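Local coordinates for protein mandelate racemase/muconate lactonizing enzyme/Enolase superfamily (Rhodobacter sphaeroides, PDB 2HZG) that is of undetermined function here but belongs to the mandelate racemase and muconate lactonizing enzyme group of the enolase superfamily and holds bound sodium ions, at residues A138-G143 and V164-G169; A54-K59 and Q385-T390. One frame throughout, in Å; residues are numbered along the deposited sequence. Where two conformers were deposited one is given.

Contact 1 of 2, residues A138-G143 and V164-G169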
ATOM      1  N   ALA A 138       3.327  19.470 -21.439  1.00 16.15           N
ATOM      2  CA  ALA A 138       4.542  19.705 -20.693  1.00 16.71           C
ATOM      3  C   ALA A 138       4.226  19.608 -19.216  1.00 16.99           C
ATOM      4  O   ALA A 138       3.389  20.359 -18.708  1.00 17.84           O
ATOM      5  CB  ALA A 138       5.146  21.100 -21.044  1.00 16.49           C
ATOM      6  N   SER A 139       4.889  18.686 -18.519  1.00 16.36           N
ATOM      7  CA  SER A 139       4.574  18.467 -17.128  1.00 15.95           C
ATOM      8  C   SER A 139       5.644  19.070 -16.244  1.00 15.43           C
ATOM      9  O   SER A 139       6.797  18.658 -16.288  1.00 15.41           O
ATOM     10  CB  SER A 139       4.364  16.970 -16.822  1.00 16.11           C
ATOM     11  OG  SER A 139       3.709  16.846 -15.577  1.00 16.00           O
ATOM     12  N   LEU A 140       5.235  20.044 -15.436  1.00 14.32           N
ATOM     13  CA  LEU A 140       6.163  20.929 -14.752  1.00 14.88           C
ATOM     14  C   LEU A 140       5.782  21.128 -13.296  1.00 14.34           C
ATOM     15  O   LEU A 140       4.665  20.856 -12.907  1.00 14.86           O
ATOM     16  CB  LEU A 140       6.183  22.311 -15.462  1.00 14.56           C
ATOM     17  CG  LEU A 140       6.733  22.324 -16.888  1.00 16.13           C
ATOM     18  CD1 LEU A 140       6.453  23.672 -17.554  1.00 16.97           C
ATOM     19  CD2 LEU A 140       8.229  22.024 -16.862  1.00 16.32           C
ATOM     20  N   LEU A 141       6.703  21.641 -12.493  1.00 14.83           N
ATOM     21  CA  LEU A 141       6.333  22.031 -11.140  1.00 14.84           C
ATOM     22  C   LEU A 141       6.016  23.529 -11.100  1.00 15.29           C
ATOM     23  O   LEU A 141       6.646  24.332 -11.795  1.00 14.22           O
ATOM     24  CB  LEU A 141       7.441  21.682 -10.161  1.00 15.09           C
ATOM     25  CG  LEU A 141       7.790  20.185 -10.073  1.00 17.26           C
ATOM     26  CD1 LEU A 141       8.987  19.986  -9.195  1.00 19.73           C
ATOM     27  CD2 LEU A 141       6.608  19.308  -9.599  1.00 17.15           C
ATOM     28  N   PHE A 142       5.031  23.903 -10.298  1.00 15.38           N
ATOM     29  CA  PHE A 142       4.853  25.309  -9.941  1.00 16.02           C
ATOM     30  C   PHE A 142       6.156  25.902  -9.403  1.00 16.48           C
ATOM     31  O   PHE A 142       6.823  25.280  -8.572  1.00 16.65           O
ATOM     32  CB  PHE A 142       3.764  25.471  -8.864  1.00 15.65           C
ATOM     33  CG  PHE A 142       2.370  25.430  -9.401  1.00 15.54           C
ATOM     34  CD1 PHE A 142       1.856  26.520 -10.113  1.00 12.86           C
ATOM     35  CD2 PHE A 142       1.553  24.314  -9.177  1.00 13.41           C
ATOM     36  CE1 PHE A 142       0.573  26.503 -10.618  1.00 12.42           C
ATOM     37  CE2 PHE A 142       0.249  24.293  -9.659  1.00 11.37           C
ATOM     38  CZ  PHE A 142      -0.245  25.390 -10.394  1.00 12.69           C
ATOM     39  N   GLY A 143       6.508  27.106  -9.877  1.00 17.12           N
ATOM     40  CA  GLY A 143       7.605  27.870  -9.303  1.00 17.41           C
ATOM     41  C   GLY A 143       7.253  28.319  -7.900  1.00 18.65           C
ATOM     42  O   GLY A 143       6.085  28.306  -7.511  1.00 19.00           O
ATOM     43  N   VAL A 164       0.104  22.503 -20.991  0.60 17.99           N
ATOM     44  CA  VAL A 164       1.020  22.516 -19.842  0.60 17.10           C
ATOM     45  C   VAL A 164       0.266  22.124 -18.565  0.60 17.16           C
ATOM     46  O   VAL A 164      -0.900  22.506 -18.380  0.60 16.84           O
ATOM     47  CB  VAL A 164       1.703  23.907 -19.626  0.60 17.64           C
ATOM     48  CG1 VAL A 164       2.608  23.891 -18.403  0.60 16.92           C
ATOM     49  CG2 VAL A 164       2.520  24.345 -20.858  0.60 16.08           C
ATOM     50  N   LYS A 165       0.939  21.367 -17.697  1.00 16.53           N
ATOM     51  CA  LYS A 165       0.431  21.073 -16.357  1.00 16.18           C
ATOM     52  C   LYS A 165       1.451  21.584 -15.359  1.00 15.24           C
ATOM     53  O   LYS A 165       2.646  21.407 -15.552  1.00 16.10           O
ATOM     54  CB  LYS A 165       0.222  19.570 -16.152  1.00 15.55           C
ATOM     55  CG  LYS A 165      -0.446  19.235 -14.810  1.00 15.83           C
ATOM     56  CD  LYS A 165      -0.773  17.761 -14.725  1.00 14.76           C
ATOM     57  CE  LYS A 165       0.418  16.941 -14.254  1.00 12.04           C
ATOM     58  NZ  LYS A 165       0.078  15.480 -14.216  1.00 12.59           N
ATOM     59  N   PHE A 166       0.991  22.260 -14.317  1.00 14.48           N
ATOM     60  CA  PHE A 166       1.842  22.560 -13.180  1.00 14.13           C
ATOM     61  C   PHE A 166       1.372  21.771 -11.968  1.00 14.52           C
ATOM     62  O   PHE A 166       0.176  21.625 -11.742  1.00 14.69           O
ATOM     63  CB  PHE A 166       1.826  24.051 -12.858  1.00 14.85           C
ATOM     64  CG  PHE A 166       2.551  24.879 -13.859  1.00 15.63           C
ATOM     65  CD1 PHE A 166       3.916  25.046 -13.756  1.00 14.96           C
ATOM     66  CD2 PHE A 166       1.876  25.437 -14.944  1.00 16.15           C
ATOM     67  CE1 PHE A 166       4.604  25.788 -14.683  1.00 16.55           C
ATOM     68  CE2 PHE A 166       2.572  26.186 -15.878  1.00 15.26           C
ATOM     69  CZ  PHE A 166       3.930  26.344 -15.750  1.00 15.75           C
ATOM     70  N   GLY A 167       2.322  21.293 -11.180  1.00 14.60           N
ATOM     71  CA  GLY A 167       1.991  20.494 -10.018  1.00 15.18           C
ATOM     72  C   GLY A 167       2.794  20.947  -8.846  1.00 15.42           C
ATOM     73  O   GLY A 167       3.857  21.545  -9.019  1.00 16.25           O
ATOM     74  N   TRP A 168       2.273  20.684  -7.653  1.00 15.16           N
ATOM     75  CA  TRP A 168       3.073  20.732  -6.431  1.00 15.20           C
ATOM     76  C   TRP A 168       3.699  22.124  -6.201  1.00 15.74           C
ATOM     77  O   TRP A 168       3.021  23.152  -6.365  1.00 15.28           O
ATOM     78  CB  TRP A 168       4.153  19.632  -6.453  1.00 15.48           C
ATOM     79  CG  TRP A 168       3.637  18.213  -6.696  1.00 15.87           C
ATOM     80  CD1 TRP A 168       3.394  17.616  -7.916  1.00 16.40           C
ATOM     81  CD2 TRP A 168       3.340  17.224  -5.705  1.00 15.32           C
ATOM     82  NE1 TRP A 168       2.954  16.328  -7.734  1.00 17.87           N
ATOM     83  CE2 TRP A 168       2.924  16.053  -6.392  1.00 17.93           C
ATOM     84  CE3 TRP A 168       3.397  17.201  -4.307  1.00 15.63           C
ATOM     85  CZ2 TRP A 168       2.554  14.878  -5.717  1.00 17.29           C
ATOM     86  CZ3 TRP A 168       3.038  16.019  -3.636  1.00 15.61           C
ATOM     87  CH2 TRP A 168       2.624  14.884  -4.343  1.00 15.34           C
ATOM     88  N   GLY A 169       4.977  22.158  -5.831  1.00 16.12           N
ATOM     89  CA  GLY A 169       5.586  23.417  -5.370  1.00 16.70           C
ATOM     90  C   GLY A 169       4.728  23.944  -4.224  1.00 17.27           C
ATOM     91  O   GLY A 169       4.339  23.183  -3.336  1.00 16.90           O
TER

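Contact 2 of 2, residues A54-K59 and Q385-T390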
ATOM      1  N   ALA A  54      12.329  -5.382  -0.417  1.00 15.35           N
ATOM      2  CA  ALA A  54      11.219  -6.254  -0.824  1.00 15.14           C
ATOM      3  C   ALA A  54      11.680  -7.385  -1.755  1.00 14.89           C
ATOM      4  O   ALA A  54      11.159  -8.494  -1.700  1.00 14.40           O
ATOM      5  CB  ALA A  54      10.046  -5.427  -1.477  1.00 14.13           C
ATOM      6  N   PHE A  55      12.654  -7.100  -2.614  1.00 15.12           N
ATOM      7  CA  PHE A  55      13.211  -8.132  -3.512  1.00 15.35           C
ATOM      8  C   PHE A  55      14.003  -9.251  -2.820  1.00 15.53           C
ATOM      9  O   PHE A  55      13.903 -10.416  -3.222  1.00 15.71           O
ATOM     10  CB  PHE A  55      14.076  -7.516  -4.632  1.00 14.98           C
ATOM     11  CG  PHE A  55      14.277  -8.442  -5.786  1.00 14.61           C
ATOM     12  CD1 PHE A  55      13.201  -8.814  -6.583  1.00 14.33           C
ATOM     13  CD2 PHE A  55      15.528  -9.002  -6.040  1.00 15.22           C
ATOM     14  CE1 PHE A  55      13.366  -9.709  -7.630  1.00 14.42           C
ATOM     15  CE2 PHE A  55      15.703  -9.903  -7.105  1.00 14.85           C
ATOM     16  CZ  PHE A  55      14.628 -10.254  -7.887  1.00 14.18           C
ATOM     17  N   VAL A  56      14.783  -8.898  -1.797  1.00 15.73           N
ATOM     18  CA  VAL A  56      15.770  -9.833  -1.228  1.00 16.37           C
ATOM     19  C   VAL A  56      15.553 -10.252   0.228  1.00 16.79           C
ATOM     20  O   VAL A  56      16.326 -11.042   0.740  1.00 16.52           O
ATOM     21  CB  VAL A  56      17.229  -9.258  -1.318  1.00 15.41           C
ATOM     22  CG1 VAL A  56      17.597  -8.955  -2.804  1.00 15.84           C
ATOM     23  CG2 VAL A  56      17.392  -7.987  -0.428  1.00 14.91           C
ATOM     24  N   CYS A  57      14.546  -9.695   0.905  1.00 16.51           N
ATOM     25  CA  CYS A  57      14.419  -9.908   2.347  1.00 16.86           C
ATOM     26  C   CYS A  57      14.263 -11.387   2.726  1.00 16.56           C
ATOM     27  O   CYS A  57      13.728 -12.168   1.953  1.00 16.33           O
ATOM     28  CB  CYS A  57      13.242  -9.101   2.931  1.00 16.76           C
ATOM     29  SG  CYS A  57      11.665  -9.432   2.161  1.00 17.87           S
ATOM     30  N   PRO A  58      14.707 -11.763   3.936  1.00 16.97           N
ATOM     31  CA  PRO A  58      14.332 -13.091   4.433  1.00 16.99           C
ATOM     32  C   PRO A  58      12.807 -13.207   4.450  1.00 17.53           C
ATOM     33  O   PRO A  58      12.108 -12.217   4.710  1.00 17.80           O
ATOM     34  CB  PRO A  58      14.880 -13.091   5.869  1.00 17.39           C
ATOM     35  CG  PRO A  58      16.011 -12.120   5.853  1.00 15.98           C
ATOM     36  CD  PRO A  58      15.534 -11.025   4.909  1.00 16.92           C
ATOM     37  N   LYS A  59      12.261 -14.371   4.132  1.00 17.60           N
ATOM     38  CA  LYS A  59      10.806 -14.478   4.182  1.00 17.68           C
ATOM     39  C   LYS A  59      10.299 -14.355   5.628  1.00 17.07           C
ATOM     40  O   LYS A  59      11.034 -14.649   6.589  1.00 16.92           O
ATOM     41  CB  LYS A  59      10.316 -15.762   3.508  1.00 17.83           C
ATOM     42  CG  LYS A  59      10.471 -17.019   4.351  1.00 19.62           C
ATOM     43  CD  LYS A  59       9.883 -18.243   3.648  1.00 21.47           C
ATOM     44  CE  LYS A  59      10.510 -19.497   4.260  1.00 24.62           C
ATOM     45  NZ  LYS A  59      10.618 -20.609   3.268  1.00 27.94           N
ATOM     46  N   GLN A 385      25.999 -11.913   6.576  1.00 28.59           N
ATOM     47  CA  GLN A 385      26.077 -12.305   5.163  1.00 28.86           C
ATOM     48  C   GLN A 385      25.357 -11.330   4.226  1.00 28.07           C
ATOM     49  O   GLN A 385      24.231 -10.893   4.517  1.00 27.21           O
ATOM     50  CB  GLN A 385      25.488 -13.711   4.979  1.00 29.54           C
ATOM     51  CG  GLN A 385      26.276 -14.832   5.710  1.00 34.12           C
ATOM     52  CD  GLN A 385      27.650 -15.070   5.095  1.00 40.13           C
ATOM     53  OE1 GLN A 385      28.685 -14.795   5.720  1.00 42.52           O
ATOM     54  NE2 GLN A 385      27.666 -15.553   3.843  1.00 42.57           N
ATOM     55  N   LEU A 386      25.996 -11.005   3.100  1.00 27.21           N
ATOM     56  CA  LEU A 386      25.370 -10.142   2.097  1.00 26.87           C
ATOM     57  C   LEU A 386      24.169 -10.834   1.485  1.00 25.90           C
ATOM     58  O   LEU A 386      24.254 -11.982   1.062  1.00 26.01           O
ATOM     59  CB  LEU A 386      26.345  -9.719   0.994  1.00 27.20           C
ATOM     60  CG  LEU A 386      27.356  -8.616   1.311  1.00 27.54           C
ATOM     61  CD1 LEU A 386      28.490  -8.654   0.291  1.00 27.86           C
ATOM     62  CD2 LEU A 386      26.712  -7.240   1.351  1.00 28.25           C
ATOM     63  N   ILE A 387      23.032 -10.140   1.492  1.00 24.47           N
ATOM     64  CA  ILE A 387      21.873 -10.584   0.735  1.00 23.18           C
ATOM     65  C   ILE A 387      21.608  -9.636  -0.438  1.00 22.61           C
ATOM     66  O   ILE A 387      20.844  -9.956  -1.340  1.00 21.98           O
ATOM     67  CB  ILE A 387      20.604 -10.788   1.624  1.00 23.58           C
ATOM     68  CG1 ILE A 387      20.077  -9.445   2.175  1.00 22.02           C
ATOM     69  CG2 ILE A 387      20.905 -11.838   2.735  1.00 23.40           C
ATOM     70  CD1 ILE A 387      18.675  -9.525   2.793  1.00 20.69           C
ATOM     71  N   TYR A 388      22.234  -8.465  -0.403  1.00 22.70           N
ATOM     72  CA  TYR A 388      22.243  -7.568  -1.570  1.00 22.81           C
ATOM     73  C   TYR A 388      23.508  -6.718  -1.632  1.00 23.56           C
ATOM     74  O   TYR A 388      23.964  -6.187  -0.629  1.00 23.26           O
ATOM     75  CB  TYR A 388      20.980  -6.673  -1.655  1.00 22.25           C
ATOM     76  CG  TYR A 388      21.062  -5.653  -2.779  1.00 20.85           C
ATOM     77  CD1 TYR A 388      21.616  -4.398  -2.551  1.00 19.82           C
ATOM     78  CD2 TYR A 388      20.625  -5.957  -4.074  1.00 19.80           C
ATOM     79  CE1 TYR A 388      21.730  -3.441  -3.586  1.00 20.97           C
ATOM     80  CE2 TYR A 388      20.726  -4.995  -5.128  1.00 18.67           C
ATOM     81  CZ  TYR A 388      21.278  -3.747  -4.864  1.00 19.62           C
ATOM     82  OH  TYR A 388      21.414  -2.794  -5.860  1.00 21.27           O
ATOM     83  N   ARG A 389      24.077  -6.615  -2.825  1.00 25.10           N
ATOM     84  CA  ARG A 389      25.099  -5.617  -3.098  1.00 27.23           C
ATOM     85  C   ARG A 389      24.877  -5.043  -4.479  1.00 26.83           C
ATOM     86  O   ARG A 389      24.361  -5.720  -5.372  1.00 26.24           O
ATOM     87  CB  ARG A 389      26.535  -6.181  -2.975  1.00 28.05           C
ATOM     88  CG  ARG A 389      27.612  -5.077  -3.066  1.00 33.06           C
ATOM     89  CD  ARG A 389      28.966  -5.453  -2.458  1.00 39.26           C
ATOM     90  NE  ARG A 389      29.469  -6.732  -2.957  1.00 43.46           N
ATOM     91  CZ  ARG A 389      30.431  -7.440  -2.363  1.00 45.84           C
ATOM     92  NH1 ARG A 389      30.996  -6.993  -1.244  1.00 45.90           N
ATOM     93  NH2 ARG A 389      30.815  -8.602  -2.880  1.00 45.68           N
ATOM     94  N   THR A 390      25.266  -3.780  -4.637  0.50 27.49           N
ATOM     95  CA  THR A 390      25.200  -3.077  -5.917  0.50 28.26           C
ATOM     96  C   THR A 390      25.792  -3.935  -7.034  0.50 28.58           C
ATOM     97  O   THR A 390      26.886  -4.479  -6.879  0.50 28.35           O
ATOM     98  CB  THR A 390      25.878  -1.669  -5.850  0.50 28.54           C
ATOM     99  OG1 THR A 390      26.030  -1.132  -7.173  0.50 28.59           O
ATOM    100  CG2 THR A 390      27.246  -1.722  -5.151  0.50 28.31           C
TER

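Contact 1 of 2, residues A138-G143 and V164-G169
The ring of F142 lies across the side chain of F166 where the two parallel strands end, and this is the closely packed part of the contact. CB of F166 sits over the centre of the F142 ring, 3.4 Å from the centroid and 6° off the ring normal, so the flat face of F142 accepts a methylene C-H in a CH-pi contact. The ring planes meet at 32°, neither stacked nor edge-to-face, while the F166 edge receives the carbonyl of L141, CD1 to O 3.4 Å. Behind them L140 CD1 rests on V164 CG1 at 3.9 Å; small A138 shares this apolar face, and V164 and F166 pack under helices 146-158 and 176-190. Four backbone bonds join the strands; K165 N to A138 O is the straightest, 2.8 Å at 172°, and F142 N to G167 O closes the series. The strands are the first two of the beta/alpha barrel, linked through helix 146-158 as a beta-alpha-beta unit. The barrel-interior face is polar. S139 OG lies against K165 CE, 3.5 Å; the lysine chain, bent at chi3 (84°), brings NZ to E227 and E329 in salt bridges, close to a sodium ion. S139 OG also bonds E329. Away from the two phenylalanines, the margin at L141, W168 and G169 is looser: L141 CD2 meets W168 CD1 at 4.0 Å, and W168 leans on V63 of the second subunit. G169, with its positive phi, carries the turn past F142 O into solvent.

Contact 2 of 2, residues A54-K59 and Q385-T390
V56, the last residue of helix 48-56, meets I387 and Y388 through aliphatic contacts. Its CG2 branch makes the side-chain contacts, lying 3.8 Å from I387 CD1 and 4.0 Å from Y388 CB. The I387 side chain reaches across extended, chi2 167°, so that its terminal methyl also comes within 4.1 Å of P58 CD, the two side chains crossing at about a right angle. Beta-branched V56 offers two methyls at the helix end, I387 is long enough to reach both V56 and P58, and the rigid proline stands where the helix has given way to an extended chain. Methyl and methine carbons also rest on backbone carbonyl oxygens: I387 CD1 lies 3.5 Å from V56 O, and V56 CB and CG1 rest against I387 O. I387 and Y388 form a classic beta bulge opposite I380, within the antiparallel hairpin of strands 378-382 and 385-389; both side chains of the bulge point toward the helix end. The Y388 hydroxyl makes its hydrogen bond to L10 O, tying the hairpin to strand 5-14. At the subunit interface, L49 of the second subunit packs on C57 and I387, and Y12 of that subunit on P58.

Overall arrangement
The two contacts lie on opposite sides of the chain's centre, with their own centres 37 Å apart and their nearest atoms about 22 Å apart, so they do not touch. Contact 1 belongs to the barrel and borders the metal site: the side chain of K165 comes about 4 Å from a sodium ion, at the site formed by D199, E227 and E254. Contact 2 is remote packing, joining the N-terminal domain to the hairpin near the chain's C-terminus. In sequence, both strands of contact 1 fall between the two segments of contact 2, which brings together parts 326 residues apart. Both contacts also meet the second subunit.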